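Local coordinates for protein Alpha/beta hydrolase (Paenibacillus sp. VTT E-133280, PDB 6TJ2) that probably hydrolyses methyl salicylate to salicylic acid as an extracellular serine esterase of the alpha/beta-hydrolase fold, akin to tobacco salicylic acid binding protein 2, at residues V138-F143 / S227-T232; L177-F182 / Q194-Y199; R256-K261 / M279-R284. All blocks are in the same frame, centred on the assembly; numbering follows the deposited sequence.

Interaction 1 (V138-F143 / S227-T232); sequences VFFDAF and SYLYLT
F139 bonds on to S227 and L229, the residues flanking its register partner Y228, across two neighbouring parallel strands. F139 N donates to S227 O at 2.9 Å with an almost straight hydrogen bond (172°), and F139 O accepts from L229 N at 2.8 Å. D141 N then reaches L229 O at 3.0 Å, although its hydrogen points well off the line (141°), at the corner the chain turns at 140-141. CA-H...O contacts from V138, Y228 and F140 accompany these bonds.

At D141 a side chain replaces the next carbonyl. D141 OD1 accepts L231 N at 3.1 Å through the lone pair on the side of OD2, so one carboxylate oxygen satisfies a main-chain N-H. With CG beside the backbone N (chi1 -70°), this carboxylate is carried toward 227-232, where OD2 lies against CB and CG of L231. OD2 also lies close to the carboxylate of D234, a member of the probable Ser-His-Asp triad, which is consistent with a place beside the active site.

Y228 supplies a further polar link: its OH donates to A142 O at 2.8 Å, fastening the chain just beyond the corner. F139 O lies over one face of the Y228 ring, while F139 CB packs on Y228 CD2 at 3.5 Å. On the sheet face of V138 and S227, F140 and L229 run side by side, and F140 CE2 meets L231 CD1 at 3.8 Å. S227 OG bonds A282 O and R136 instead.

The pair lies inside the parallel sheet, with strand 111-117 beyond 134-139 and strand 256-260 beyond 226-231; helix 272-283 covers F140, L229 and L231, and helix 244-250 packs against Y228 and Y230.

Interaction 2 (L177-F182 / Q194-Y199); sequences LPFPLF and QAQAFY
Y199 reaches from helix 192-200 to F179, which lies over one face of its ring, and to F182, which meets its CD1 corner; its hydroxyl donates to L177 O at 2.7 Å. The C=O...donor angle of 160° places the hydroxyl oxygen close to the carbonyl axis, and L177 O lies in the plane of the tyrosine ring, at its edge. F179 CB sits 4.0 Å from the Y199 centroid and only 17° off the normal, a CH-pi contact, while F179 CD1 comes to 3.4 Å from Y199 CG. Y199 CD1 in turn lies over a face of F182, 3.6 Å from F182 CD2. Both ring pairs are oblique, and the three rings form an aromatic cluster.

This is helix-to-helix packing outside the central sheet, in the excursion between strands 134-139 and 226-231, where alpha/beta hydrolases commonly carry their cap or lid. An alanine in place of Y199 would probably leave L177 O without its hydroxyl partner, and F179 CB and the F182 face without the ring they pack on.

Y199 sets CG opposite its backbone N (chi1 -172°), which carries the ring toward 177-182. Further out, F179 CZ touches A195 CB and Q196 CG, and F182 CZ reaches F198 CB at 4.1 Å. P178 occupies the N-cap position of helix 179-185 and accepts the backbone bond from F182 N. Helix 157-170 backs L177 and P178, whereas V187 packs on both F182 and A195.

Interaction 3 (R256-K261 / M279-R284); sequences RFIEGK and MVKAGR
NH1 and NH2 of R256 both donate to R284 O, at 2.8 and 2.9 Å, and the acceptor lies only 2° out of the guanidinium plane. NH1 also donates to K281 O at 3.0 Å, again near that plane, so a single nitrogen joins the carbonyl of K281 in the last turn of helix 272-283 and that of R284 just beyond it. A bend at chi3 (-61°) turns the otherwise extended R256 chain onto this helix end. NE forms a salt bridge with D184 of the third subunit.

A water provides a second polar link, donating to E259 O and accepting from K281 NZ at 2.9 Å. Between these bonds, I258 CG1 rests on A282, 3.9 Å from CA and 4.1 Å from CB. The strand and helix segments run nearly antiparallel (170°), with axes 8.5 Å apart.

Bonding to main-chain carbonyls ties this end of the helix to strand 256-260, an edge strand of the sheet within this chain, without requiring a particular side chain on the helix. The arginine's positive charge probably interacts favourably with the negative end of the helix dipole, while D184 of the third subunit couples the same guanidinium to the subunit interface.

How the interactions relate
From the N terminus, strand 134-139 opens interaction 1, and strand 226-231 closes a long loop, nearly half of it helix, the near ends of 138-143 and 227-232 being 84 residues apart. Interaction 2 is nested within that loop and closes a much shorter one, with 177-182 and 194-199 only 12 residues apart at their near ends. Interaction 3 follows in series, returning helix 272-283 to strand 256-260 across an 18-residue separation of its segments. Interactions 1 and 3 have centres about 8 Å apart and touch: strands 226-231 and 256-260 adjoin, joined by Y228 N to R256 O at 2.8 Å. Interaction 2 stands apart, its centre about 22 Å from that of interaction 1 and 27 Å from that of interaction 3.

Interaction 1 (V138-F143 / S227-T232)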
# COMPACT_ATOMS: atom_id res chain seq x y z
N VAL A 138 14.05 -11.45 11.52
CA VAL A 138 13.53 -10.29 10.76
C VAL A 138 13.70 -10.58 9.29
O VAL A 138 14.84 -10.77 8.82
CB VAL A 138 14.20 -8.97 11.17
CG1 VAL A 138 13.66 -7.83 10.33
CG2 VAL A 138 13.99 -8.72 12.66
N PHE A 139 12.61 -10.60 8.57
CA PHE A 139 12.60 -10.70 7.11
C PHE A 139 12.51 -9.30 6.54
O PHE A 139 11.50 -8.63 6.74
CB PHE A 139 11.41 -11.53 6.64
CG PHE A 139 11.51 -12.98 7.01
CD1 PHE A 139 11.86 -13.92 6.06
CD2 PHE A 139 11.27 -13.43 8.28
CE1 PHE A 139 11.99 -15.25 6.40
CE2 PHE A 139 11.40 -14.75 8.64
CZ PHE A 139 11.81 -15.66 7.69
N PHE A 140 13.51 -8.82 5.85
CA PHE A 140 13.61 -7.47 5.26
C PHE A 140 13.49 -7.59 3.75
O PHE A 140 14.45 -8.03 3.12
CB PHE A 140 14.87 -6.76 5.74
CG PHE A 140 15.27 -5.53 4.96
CD1 PHE A 140 16.61 -5.18 4.81
CD2 PHE A 140 14.31 -4.71 4.40
CE1 PHE A 140 16.95 -4.09 4.04
CE2 PHE A 140 14.67 -3.64 3.60
CZ PHE A 140 16.01 -3.33 3.42
N ASP A 141 12.30 -7.35 3.19
CA ASP A 141 12.09 -7.46 1.73
C ASP A 141 12.69 -8.81 1.31
O ASP A 141 13.51 -8.87 0.37
CB ASP A 141 12.65 -6.28 0.97
CG ASP A 141 11.88 -5.01 1.20
OD1 ASP A 141 10.87 -5.05 1.84
OD2 ASP A 141 12.27 -3.97 0.63
N ALA A 142 12.25 -9.84 2.01
CA ALA A 142 12.84 -11.17 1.93
C ALA A 142 11.79 -12.21 1.55
O ALA A 142 10.58 -12.07 1.82
CB ALA A 142 13.55 -11.56 3.21
N PHE A 143 12.26 -13.27 0.93
CA PHE A 143 11.42 -14.43 0.63
C PHE A 143 11.25 -15.26 1.88
O PHE A 143 12.18 -15.38 2.72
CB PHE A 143 12.06 -15.26 -0.49
CG PHE A 143 12.23 -14.47 -1.75
CD1 PHE A 143 11.11 -14.17 -2.50
CD2 PHE A 143 13.46 -13.95 -2.14
CE1 PHE A 143 11.24 -13.38 -3.65
CE2 PHE A 143 13.57 -13.13 -3.25
CZ PHE A 143 12.48 -12.90 -4.02
N SER A 227 9.49 -10.66 12.59
CA SER A 227 9.10 -9.36 12.01
C SER A 227 9.29 -9.38 10.52
O SER A 227 10.13 -10.16 10.00
CB SER A 227 9.91 -8.23 12.59
OG SER A 227 9.80 -8.20 14.00
N TYR A 228 8.55 -8.53 9.84
CA TYR A 228 8.72 -8.29 8.41
C TYR A 228 8.86 -6.81 8.22
O TYR A 228 7.94 -6.04 8.57
CB TYR A 228 7.57 -8.86 7.57
CG TYR A 228 7.94 -9.09 6.12
CD1 TYR A 228 8.03 -8.04 5.21
CD2 TYR A 228 8.25 -10.36 5.65
CE1 TYR A 228 8.45 -8.22 3.92
CE2 TYR A 228 8.67 -10.55 4.34
CZ TYR A 228 8.82 -9.48 3.50
OH TYR A 228 9.26 -9.68 2.21
N LEU A 229 10.00 -6.40 7.67
CA LEU A 229 10.33 -5.01 7.33
C LEU A 229 10.18 -4.85 5.82
O LEU A 229 10.87 -5.54 5.07
CB LEU A 229 11.75 -4.69 7.84
CG LEU A 229 12.28 -3.32 7.42
CD1 LEU A 229 11.38 -2.14 7.81
CD2 LEU A 229 13.71 -3.10 7.95
N TYR A 230 9.24 -4.01 5.39
CA TYR A 230 8.85 -3.84 4.00
C TYR A 230 9.06 -2.44 3.54
O TYR A 230 8.55 -1.53 4.22
CB TYR A 230 7.38 -4.24 3.84
CG TYR A 230 6.83 -4.07 2.45
CD1 TYR A 230 5.74 -3.27 2.26
CD2 TYR A 230 7.42 -4.67 1.34
CE1 TYR A 230 5.17 -3.15 1.01
CE2 TYR A 230 6.90 -4.48 0.08
CZ TYR A 230 5.77 -3.73 -0.08
OH TYR A 230 5.25 -3.63 -1.37
N LEU A 231 9.72 -2.25 2.43
CA LEU A 231 9.84 -0.95 1.77
C LEU A 231 8.90 -0.90 0.58
O LEU A 231 8.89 -1.79 -0.25
CB LEU A 231 11.27 -0.64 1.35
CG LEU A 231 12.34 -0.80 2.43
CD1 LEU A 231 13.71 -0.45 1.87
CD2 LEU A 231 12.04 0.09 3.64
N THR A 232 8.07 0.16 0.51
CA THR A 232 6.87 0.09 -0.35
C THR A 232 7.16 0.26 -1.84
O THR A 232 6.23 -0.01 -2.61
CB THR A 232 5.83 1.11 0.08
OG1 THR A 232 6.31 2.43 -0.16
CG2 THR A 232 5.42 0.97 1.54

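Interaction 2 (L177-F182 / Q194-Y199)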
# COMPACT_ATOMS: atom_id res chain seq x y z
N LEU A 177 21.78 -10.69 -13.75
CA LEU A 177 20.63 -9.84 -14.00
C LEU A 177 20.94 -8.91 -15.15
O LEU A 177 21.96 -8.24 -15.08
CB LEU A 177 20.27 -8.99 -12.78
CG LEU A 177 19.86 -9.74 -11.53
CD1 LEU A 177 19.73 -8.76 -10.36
CD2 LEU A 177 18.60 -10.50 -11.82
N PRO A 178 20.12 -8.76 -16.18
CA PRO A 178 20.32 -7.74 -17.19
C PRO A 178 20.22 -6.37 -16.54
O PRO A 178 19.34 -6.17 -15.66
CB PRO A 178 19.25 -7.95 -18.25
CG PRO A 178 18.81 -9.37 -18.01
CD PRO A 178 19.03 -9.66 -16.54
N PHE A 179 20.94 -5.38 -17.03
CA PHE A 179 20.94 -4.06 -16.38
C PHE A 179 19.57 -3.40 -16.51
O PHE A 179 19.12 -2.77 -15.53
CB PHE A 179 22.04 -3.15 -16.96
CG PHE A 179 22.09 -1.80 -16.30
CD1 PHE A 179 22.29 -1.65 -14.93
CD2 PHE A 179 21.82 -0.64 -17.00
CE1 PHE A 179 22.28 -0.41 -14.32
CE2 PHE A 179 21.83 0.61 -16.38
CZ PHE A 179 22.03 0.72 -15.03
N PRO A 180 18.84 -3.46 -17.64
CA PRO A 180 17.56 -2.74 -17.68
C PRO A 180 16.61 -3.26 -16.60
O PRO A 180 15.92 -2.47 -15.90
CB PRO A 180 17.06 -2.97 -19.11
CG PRO A 180 18.36 -3.15 -19.92
CD PRO A 180 19.18 -3.99 -18.97
N LEU A 181 16.50 -4.56 -16.40
CA LEU A 181 15.70 -5.20 -15.34
C LEU A 181 16.20 -4.72 -14.00
O LEU A 181 15.38 -4.29 -13.14
CB LEU A 181 15.79 -6.73 -15.43
CG LEU A 181 15.00 -7.47 -14.37
CD1 LEU A 181 13.49 -7.29 -14.52
CD2 LEU A 181 15.38 -8.93 -14.33
N PHE A 182 17.48 -4.77 -13.73
CA PHE A 182 18.04 -4.31 -12.48
C PHE A 182 17.70 -2.85 -12.22
O PHE A 182 17.21 -2.49 -11.11
CB PHE A 182 19.55 -4.57 -12.48
CG PHE A 182 20.25 -4.11 -11.23
CD1 PHE A 182 20.34 -4.93 -10.12
CD2 PHE A 182 20.86 -2.87 -11.16
CE1 PHE A 182 21.03 -4.54 -8.99
CE2 PHE A 182 21.52 -2.47 -10.01
CZ PHE A 182 21.58 -3.30 -8.92
N GLN A 194 23.80 6.17 -9.86
CA GLN A 194 23.72 5.29 -8.67
C GLN A 194 23.44 3.84 -9.13
O GLN A 194 24.08 2.91 -8.67
CB GLN A 194 22.63 5.77 -7.70
CG GLN A 194 22.98 7.05 -6.97
CD GLN A 194 21.84 7.59 -6.16
OE1 GLN A 194 20.66 7.42 -6.54
NE2 GLN A 194 22.18 8.20 -5.03
N ALA A 195 22.50 3.69 -10.01
CA ALA A 195 22.13 2.37 -10.53
C ALA A 195 23.34 1.66 -11.14
O ALA A 195 23.56 0.46 -10.92
CB ALA A 195 20.99 2.49 -11.52
N GLN A 196 24.11 2.41 -11.91
CA GLN A 196 25.31 1.83 -12.57
C GLN A 196 26.30 1.41 -11.48
O GLN A 196 26.89 0.32 -11.60
CB GLN A 196 25.91 2.85 -13.52
CG GLN A 196 25.08 3.16 -14.76
CD GLN A 196 25.45 4.43 -15.51
OE1 GLN A 196 26.01 5.32 -14.90
NE2 GLN A 196 25.16 4.43 -16.80
N ALA A 197 26.52 2.25 -10.48
CA ALA A 197 27.47 1.92 -9.40
C ALA A 197 27.00 0.67 -8.67
O ALA A 197 27.77 -0.26 -8.37
CB ALA A 197 27.62 3.06 -8.44
N PHE A 198 25.71 0.56 -8.37
CA PHE A 198 25.16 -0.59 -7.64
C PHE A 198 25.18 -1.84 -8.52
O PHE A 198 25.45 -2.94 -8.01
CB PHE A 198 23.74 -0.31 -7.14
CG PHE A 198 23.64 0.89 -6.22
CD1 PHE A 198 24.68 1.26 -5.41
CD2 PHE A 198 22.48 1.60 -6.20
CE1 PHE A 198 24.57 2.35 -4.52
CE2 PHE A 198 22.37 2.68 -5.32
CZ PHE A 198 23.40 3.05 -4.53
N TYR A 199 25.01 -1.72 -9.84
CA TYR A 199 25.07 -2.88 -10.75
C TYR A 199 26.47 -3.46 -10.76
O TYR A 199 26.63 -4.70 -10.77
CB TYR A 199 24.61 -2.48 -12.15
CG TYR A 199 24.46 -3.62 -13.11
CD1 TYR A 199 23.54 -4.63 -12.88
CD2 TYR A 199 25.26 -3.71 -14.24
CE1 TYR A 199 23.37 -5.67 -13.78
CE2 TYR A 199 25.11 -4.75 -15.13
CZ TYR A 199 24.15 -5.72 -14.92
OH TYR A 199 24.03 -6.75 -15.82

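Interaction 3 (R256-K261 / M279-R284)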
# COMPACT_ATOMS: atom_id res chain seq x y z
N ARG A 256 5.43 -9.12 13.38
CA ARG A 256 5.41 -7.66 13.53
C ARG A 256 5.75 -7.00 12.21
O ARG A 256 6.85 -7.20 11.66
CB ARG A 256 6.43 -7.18 14.56
CG ARG A 256 6.38 -5.68 14.84
CD ARG A 256 7.62 -5.16 15.57
NE ARG A 256 7.70 -5.83 16.84
CZ ARG A 256 8.81 -5.84 17.60
NH1 ARG A 256 9.85 -5.13 17.24
NH2 ARG A 256 8.84 -6.59 18.67
N PHE A 257 4.80 -6.27 11.66
CA PHE A 257 4.96 -5.55 10.41
C PHE A 257 5.52 -4.16 10.67
O PHE A 257 4.93 -3.39 11.44
CB PHE A 257 3.61 -5.43 9.70
CG PHE A 257 3.68 -4.68 8.39
CD1 PHE A 257 4.44 -5.17 7.32
CD2 PHE A 257 2.89 -3.55 8.15
CE1 PHE A 257 4.52 -4.47 6.13
CE2 PHE A 257 2.95 -2.87 6.96
CZ PHE A 257 3.75 -3.34 5.91
N ILE A 258 6.57 -3.78 9.95
CA ILE A 258 7.18 -2.44 9.95
C ILE A 258 7.34 -1.99 8.51
O ILE A 258 7.90 -2.74 7.70
CB ILE A 258 8.51 -2.41 10.72
CG1 ILE A 258 8.33 -2.81 12.20
CG2 ILE A 258 9.17 -1.05 10.57
CD1 ILE A 258 7.48 -1.92 13.05
N GLU A 259 6.85 -0.82 8.18
CA GLU A 259 6.87 -0.28 6.82
C GLU A 259 7.83 0.89 6.73
O GLU A 259 7.90 1.73 7.62
CB GLU A 259 5.46 0.21 6.48
CG GLU A 259 5.25 0.68 5.04
CD GLU A 259 3.93 1.47 4.93
OE1 GLU A 259 3.88 2.65 5.40
OE2 GLU A 259 3.08 0.97 4.29
N GLY A 260 8.50 0.99 5.61
CA GLY A 260 9.31 2.14 5.25
C GLY A 260 9.26 2.47 3.80
O GLY A 260 8.58 1.79 3.02
N LYS A 261 9.97 3.53 3.45
CA LYS A 261 10.07 4.02 2.07
C LYS A 261 11.40 3.59 1.47
O LYS A 261 12.45 3.86 2.06
CB LYS A 261 9.91 5.54 2.09
CG LYS A 261 10.08 6.20 0.72
CD LYS A 261 9.92 7.75 0.59
CE LYS A 261 9.77 8.24 -0.85
NZ LYS A 261 8.78 7.47 -1.66
N MET A 279 15.35 -1.01 11.10
CA MET A 279 15.78 -2.34 11.55
C MET A 279 15.68 -2.44 13.06
O MET A 279 15.32 -3.50 13.57
CB MET A 279 17.21 -2.62 11.07
CG MET A 279 17.25 -2.80 9.57
SD MET A 279 18.92 -2.87 8.97
CE MET A 279 18.71 -3.61 7.35
N VAL A 280 15.95 -1.35 13.80
CA VAL A 280 15.71 -1.37 15.26
C VAL A 280 14.22 -1.51 15.53
O VAL A 280 13.83 -2.21 16.43
CB VAL A 280 16.34 -0.11 15.89
CG1 VAL A 280 15.96 0.05 17.37
CG2 VAL A 280 17.85 -0.11 15.73
N LYS A 281 13.37 -0.78 14.82
CA LYS A 281 11.91 -0.87 15.04
C LYS A 281 11.38 -2.28 14.78
O LYS A 281 10.51 -2.79 15.49
CB LYS A 281 11.18 0.08 14.10
CG LYS A 281 10.97 1.50 14.63
CD LYS A 281 10.09 2.28 13.63
CE LYS A 281 8.58 2.19 13.70
NZ LYS A 281 7.98 3.38 13.00
N ALA A 282 12.00 -3.01 13.83
CA ALA A 282 11.62 -4.38 13.50
C ALA A 282 12.26 -5.40 14.46
O ALA A 282 11.66 -6.42 14.76
CB ALA A 282 11.99 -4.65 12.05
N GLY A 283 13.44 -5.08 15.00
CA GLY A 283 14.23 -6.04 15.81
C GLY A 283 14.05 -5.93 17.30
O GLY A 283 14.30 -6.93 18.02
N ARG A 284 13.61 -4.77 17.81
CA ARG A 284 13.54 -4.51 19.25
C ARG A 284 12.51 -5.40 19.90
O ARG A 284 11.58 -5.89 19.25
CB ARG A 284 13.26 -3.05 19.53
CG ARG A 284 11.88 -2.60 19.06
CD ARG A 284 11.73 -1.13 19.31
NE ARG A 284 10.48 -0.62 18.76
CZ ARG A 284 10.10 0.64 18.83
NH1 ARG A 284 10.75 1.52 19.57
NH2 ARG A 284 9.02 1.05 18.17
O HOH W 1 7.59 2.24 10.36